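Local coordinates for protein chloramphenicol acetyltransferase (Aliivibrio fischeri, PDB 6PXA) that probably transfers an acetyl group from acetyl-CoA to chloramphenicol, as an acyltransferase of the hexapeptide-repeat family, at residues L184-W189 with E209-Y214. Residues are numbered along the deposited sequence; the frame is centred on the assembly and turned at random.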
ATOM      1  N   LEU B 184      15.010 -23.109  17.929  1.00 52.05           N
ATOM      2  CA  LEU B 184      13.723 -23.773  17.777  1.00 54.94           C
ATOM      3  C   LEU B 184      13.534 -24.910  18.772  1.00 59.96           C
ATOM      4  O   LEU B 184      12.398 -25.335  18.997  1.00 60.17           O
ATOM      5  CB  LEU B 184      13.558 -24.290  16.345  1.00 52.04           C
ATOM      6  CG  LEU B 184      13.497 -23.164  15.291  1.00 50.81           C
ATOM      7  CD1 LEU B 184      13.219 -23.711  13.900  1.00 50.30           C
ATOM      8  CD2 LEU B 184      12.440 -22.161  15.672  1.00 49.01           C
ATOM      9  N   VAL B 185      14.610 -25.400  19.378  1.00 66.70           N
ATOM     10  CA  VAL B 185      14.508 -26.415  20.424  1.00 63.30           C
ATOM     11  C   VAL B 185      14.322 -25.782  21.800  1.00 64.48           C
ATOM     12  O   VAL B 185      13.485 -26.229  22.591  1.00 60.74           O
ATOM     13  CB  VAL B 185      15.750 -27.333  20.392  1.00 63.35           C
ATOM     14  CG1 VAL B 185      15.796 -28.213  21.639  1.00 66.56           C
ATOM     15  CG2 VAL B 185      15.748 -28.195  19.135  1.00 64.36           C
ATOM     16  N   ILE B 186      15.090 -24.732  22.107  1.00 56.47           N
ATOM     17  CA  ILE B 186      15.057 -24.182  23.461  1.00 56.31           C
ATOM     18  C   ILE B 186      13.839 -23.287  23.671  1.00 60.17           C
ATOM     19  O   ILE B 186      13.347 -23.171  24.799  1.00 54.87           O
ATOM     20  CB  ILE B 186      16.364 -23.436  23.800  1.00 55.38           C
ATOM     21  CG1 ILE B 186      16.587 -22.233  22.888  1.00 53.32           C
ATOM     22  CG2 ILE B 186      17.580 -24.374  23.729  1.00 59.03           C
ATOM     23  CD1 ILE B 186      17.940 -21.552  23.154  1.00 54.80           C
ATOM     24  N   LYS B 187      13.336 -22.645  22.612  1.00 54.56           N
ATOM     25  CA  LYS B 187      12.067 -21.919  22.654  1.00 53.33           C
ATOM     26  C   LYS B 187      11.973 -20.995  23.874  1.00 55.81           C
ATOM     27  O   LYS B 187      11.125 -21.167  24.750  1.00 53.96           O
ATOM     28  CB  LYS B 187      10.878 -22.886  22.643  1.00 61.79           C
ATOM     29  CG  LYS B 187      10.839 -23.856  21.483  1.00 62.43           C
ATOM     30  CD  LYS B 187       9.517 -24.579  21.469  1.00 66.16           C
ATOM     31  CE  LYS B 187       9.470 -25.692  20.427  1.00 73.96           C
ATOM     32  NZ  LYS B 187      10.033 -26.983  20.921  1.00 80.10           N
ATOM     33  N   TRP B 188      12.853 -19.982  23.892  1.00 58.72           N
ATOM     34  CA  TRP B 188      12.941 -19.089  25.048  1.00 58.04           C
ATOM     35  C   TRP B 188      11.636 -18.358  25.311  1.00 58.15           C
ATOM     36  O   TRP B 188      11.411 -17.915  26.443  1.00 54.20           O
ATOM     37  CB  TRP B 188      14.069 -18.053  24.878  1.00 50.49           C
ATOM     38  CG  TRP B 188      13.825 -17.022  23.751  1.00 48.76           C
ATOM     39  CD1 TRP B 188      14.377 -17.041  22.511  1.00 51.34           C
ATOM     40  CD2 TRP B 188      12.985 -15.836  23.797  1.00 49.74           C
ATOM     41  NE1 TRP B 188      13.931 -15.962  21.772  1.00 48.67           N
ATOM     42  CE2 TRP B 188      13.077 -15.211  22.538  1.00 48.90           C
ATOM     43  CE3 TRP B 188      12.172 -15.253  24.776  1.00 48.03           C
ATOM     44  CZ2 TRP B 188      12.383 -14.036  22.233  1.00 51.87           C
ATOM     45  CZ3 TRP B 188      11.480 -14.106  24.480  1.00 47.25           C
ATOM     46  CH2 TRP B 188      11.585 -13.502  23.212  1.00 48.18           C
ATOM     47  N   TRP B 189      10.780 -18.206  24.291  1.00 52.58           N
ATOM     48  CA  TRP B 189       9.484 -17.570  24.506  1.00 53.73           C
ATOM     49  C   TRP B 189       8.577 -18.398  25.416  1.00 51.62           C
ATOM     50  O   TRP B 189       7.615 -17.859  25.968  1.00 54.21           O
ATOM     51  CB  TRP B 189       8.798 -17.283  23.157  1.00 51.73           C
ATOM     52  CG  TRP B 189       8.920 -18.416  22.190  1.00 50.56           C
ATOM     53  CD1 TRP B 189       8.140 -19.527  22.136  1.00 53.90           C
ATOM     54  CD2 TRP B 189       9.902 -18.560  21.159  1.00 54.72           C
ATOM     55  NE1 TRP B 189       8.571 -20.358  21.129  1.00 58.22           N
ATOM     56  CE2 TRP B 189       9.649 -19.786  20.509  1.00 55.59           C
ATOM     57  CE3 TRP B 189      10.960 -17.762  20.708  1.00 56.03           C
ATOM     58  CZ2 TRP B 189      10.418 -20.237  19.435  1.00 53.89           C
ATOM     59  CZ3 TRP B 189      11.718 -18.205  19.639  1.00 53.44           C
ATOM     60  CH2 TRP B 189      11.457 -19.438  19.024  1.00 51.33           C
ATOM     61  N   GLU B 209      24.659 -19.210  21.470  1.00 65.05           N
ATOM     62  CA  GLU B 209      25.281 -20.322  22.185  1.00 64.26           C
ATOM     63  C   GLU B 209      25.289 -20.093  23.692  1.00 64.25           C
ATOM     64  O   GLU B 209      25.111 -21.041  24.468  1.00 67.28           O
ATOM     65  CB  GLU B 209      26.697 -20.553  21.669  1.00 68.10           C
ATOM     66  CG  GLU B 209      26.739 -21.107  20.268  1.00 75.18           C
ATOM     67  CD  GLU B 209      28.134 -21.511  19.856  1.00 90.17           C
ATOM     68  OE1 GLU B 209      29.082 -21.260  20.632  1.00 96.32           O
ATOM     69  OE2 GLU B 209      28.287 -22.083  18.759  1.00 96.18           O
ATOM     70  N   GLU B 210      25.510 -18.848  24.126  1.00 58.39           N
ATOM     71  CA  GLU B 210      25.292 -18.508  25.529  1.00 63.36           C
ATOM     72  C   GLU B 210      23.858 -18.818  25.938  1.00 63.93           C
ATOM     73  O   GLU B 210      23.610 -19.427  26.986  1.00 62.82           O
ATOM     74  CB  GLU B 210      25.602 -17.031  25.780  1.00 68.73           C
ATOM     75  CG  GLU B 210      27.040 -16.693  26.068  1.00 75.62           C
ATOM     76  CD  GLU B 210      27.218 -15.225  26.451  1.00 83.06           C
ATOM     77  OE1 GLU B 210      27.472 -14.387  25.558  1.00 83.07           O
ATOM     78  OE2 GLU B 210      27.096 -14.907  27.652  1.00 86.43           O
ATOM     79  N   LEU B 211      22.894 -18.415  25.110  1.00 63.65           N
ATOM     80  CA  LEU B 211      21.504 -18.719  25.422  1.00 63.93           C
ATOM     81  C   LEU B 211      21.291 -20.225  25.563  1.00 63.70           C
ATOM     82  O   LEU B 211      20.599 -20.680  26.485  1.00 52.77           O
ATOM     83  CB  LEU B 211      20.588 -18.135  24.348  1.00 47.98           C
ATOM     84  CG  LEU B 211      19.120 -18.090  24.777  1.00 52.21           C
ATOM     85  CD1 LEU B 211      18.944 -17.113  25.917  1.00 48.84           C
ATOM     86  CD2 LEU B 211      18.172 -17.740  23.623  1.00 50.28           C
ATOM     87  N   GLU B 212      21.899 -21.012  24.669  1.00 62.38           N
ATOM     88  CA  GLU B 212      21.729 -22.461  24.705  1.00 61.90           C
ATOM     89  C   GLU B 212      22.340 -23.055  25.967  1.00 67.59           C
ATOM     90  O   GLU B 212      21.813 -24.032  26.510  1.00 67.42           O
ATOM     91  CB  GLU B 212      22.352 -23.092  23.459  1.00 61.33           C
ATOM     92  CG  GLU B 212      22.159 -24.588  23.350  1.00 64.59           C
ATOM     93  CD  GLU B 212      23.072 -25.235  22.322  1.00 67.70           C
ATOM     94  OE1 GLU B 212      24.094 -24.628  21.944  1.00 67.27           O
ATOM     95  OE2 GLU B 212      22.773 -26.371  21.904  1.00 74.29           O
ATOM     96  N   GLN B 213      23.447 -22.483  26.450  1.00 68.67           N
ATOM     97  CA  GLN B 213      24.037 -22.972  27.696  1.00 68.58           C
ATOM     98  C   GLN B 213      23.161 -22.630  28.893  1.00 63.37           C
ATOM     99  O   GLN B 213      22.976 -23.467  29.781  1.00 70.04           O
ATOM    100  CB  GLN B 213      25.447 -22.411  27.898  1.00 69.03           C
ATOM    101  CG  GLN B 213      26.492 -22.922  26.918  1.00 71.68           C
ATOM    102  CD  GLN B 213      26.710 -24.424  26.990  1.00 77.00           C
ATOM    103  OE1 GLN B 213      26.799 -25.017  28.078  1.00 82.77           O
ATOM    104  NE2 GLN B 213      26.810 -25.053  25.823  1.00 73.81           N
ATOM    105  N   TYR B 214      22.610 -21.412  28.941  1.00 59.32           N
ATOM    106  CA  TYR B 214      21.700 -21.069  30.033  1.00 66.34           C
ATOM    107  C   TYR B 214      20.538 -22.044  30.090  1.00 68.80           C
ATOM    108  O   TYR B 214      20.135 -22.485  31.177  1.00 66.00           O
ATOM    109  CB  TYR B 214      21.167 -19.635  29.894  1.00 64.90           C
ATOM    110  CG  TYR B 214      20.274 -19.248  31.063  1.00 61.95           C
ATOM    111  CD1 TYR B 214      18.904 -19.518  31.052  1.00 57.70           C
ATOM    112  CD2 TYR B 214      20.811 -18.649  32.191  1.00 63.25           C
ATOM    113  CE1 TYR B 214      18.102 -19.189  32.138  1.00 61.28           C
ATOM    114  CE2 TYR B 214      20.021 -18.312  33.268  1.00 66.56           C
ATOM    115  CZ  TYR B 214      18.674 -18.586  33.248  1.00 67.18           C
ATOM    116  OH  TYR B 214      17.909 -18.249  34.348  1.00 65.03           O
TER
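The indole of W188 meets L211 obliquely, with W188 CD1 4.0 Å from L211 CD2. One face of this indole carries W189 CE3, set toward its rim and 3.6 Å above the plane. The W189 ring in turn has K187 CA over one face. The contact belongs to the C-terminal helices that follow the left-handed beta-helix of this hexapeptide-repeat acyltransferase. It joins the end of helix 177-186 to helix 208-219. The ring of F76 also meets W188, the two planes inclined at about 45°. K187 is the first residue past the first helix and has a positive phi, and W188 begins a 3-10 turn. The packing is apolar, and no hydrogen bond links the two segments. L211 has CG anti to its backbone nitrogen (chi1 -165°), and its CD2 is the methyl that meets both I186 and W188. L183, I202 and L203 pack on L211 as well. I98 of a second subunit touches L211, and S99 of that subunit touches W188, so the contact also borders a subunit interface. In I186, CG1 sits between the backbone nitrogen and the carbonyl carbon, and the chain is extended beyond it, which carries CD1 to the other helix. This CD1 lies 4.2 Å from E212 CA and reaches L211 CD2 at 3.8 Å.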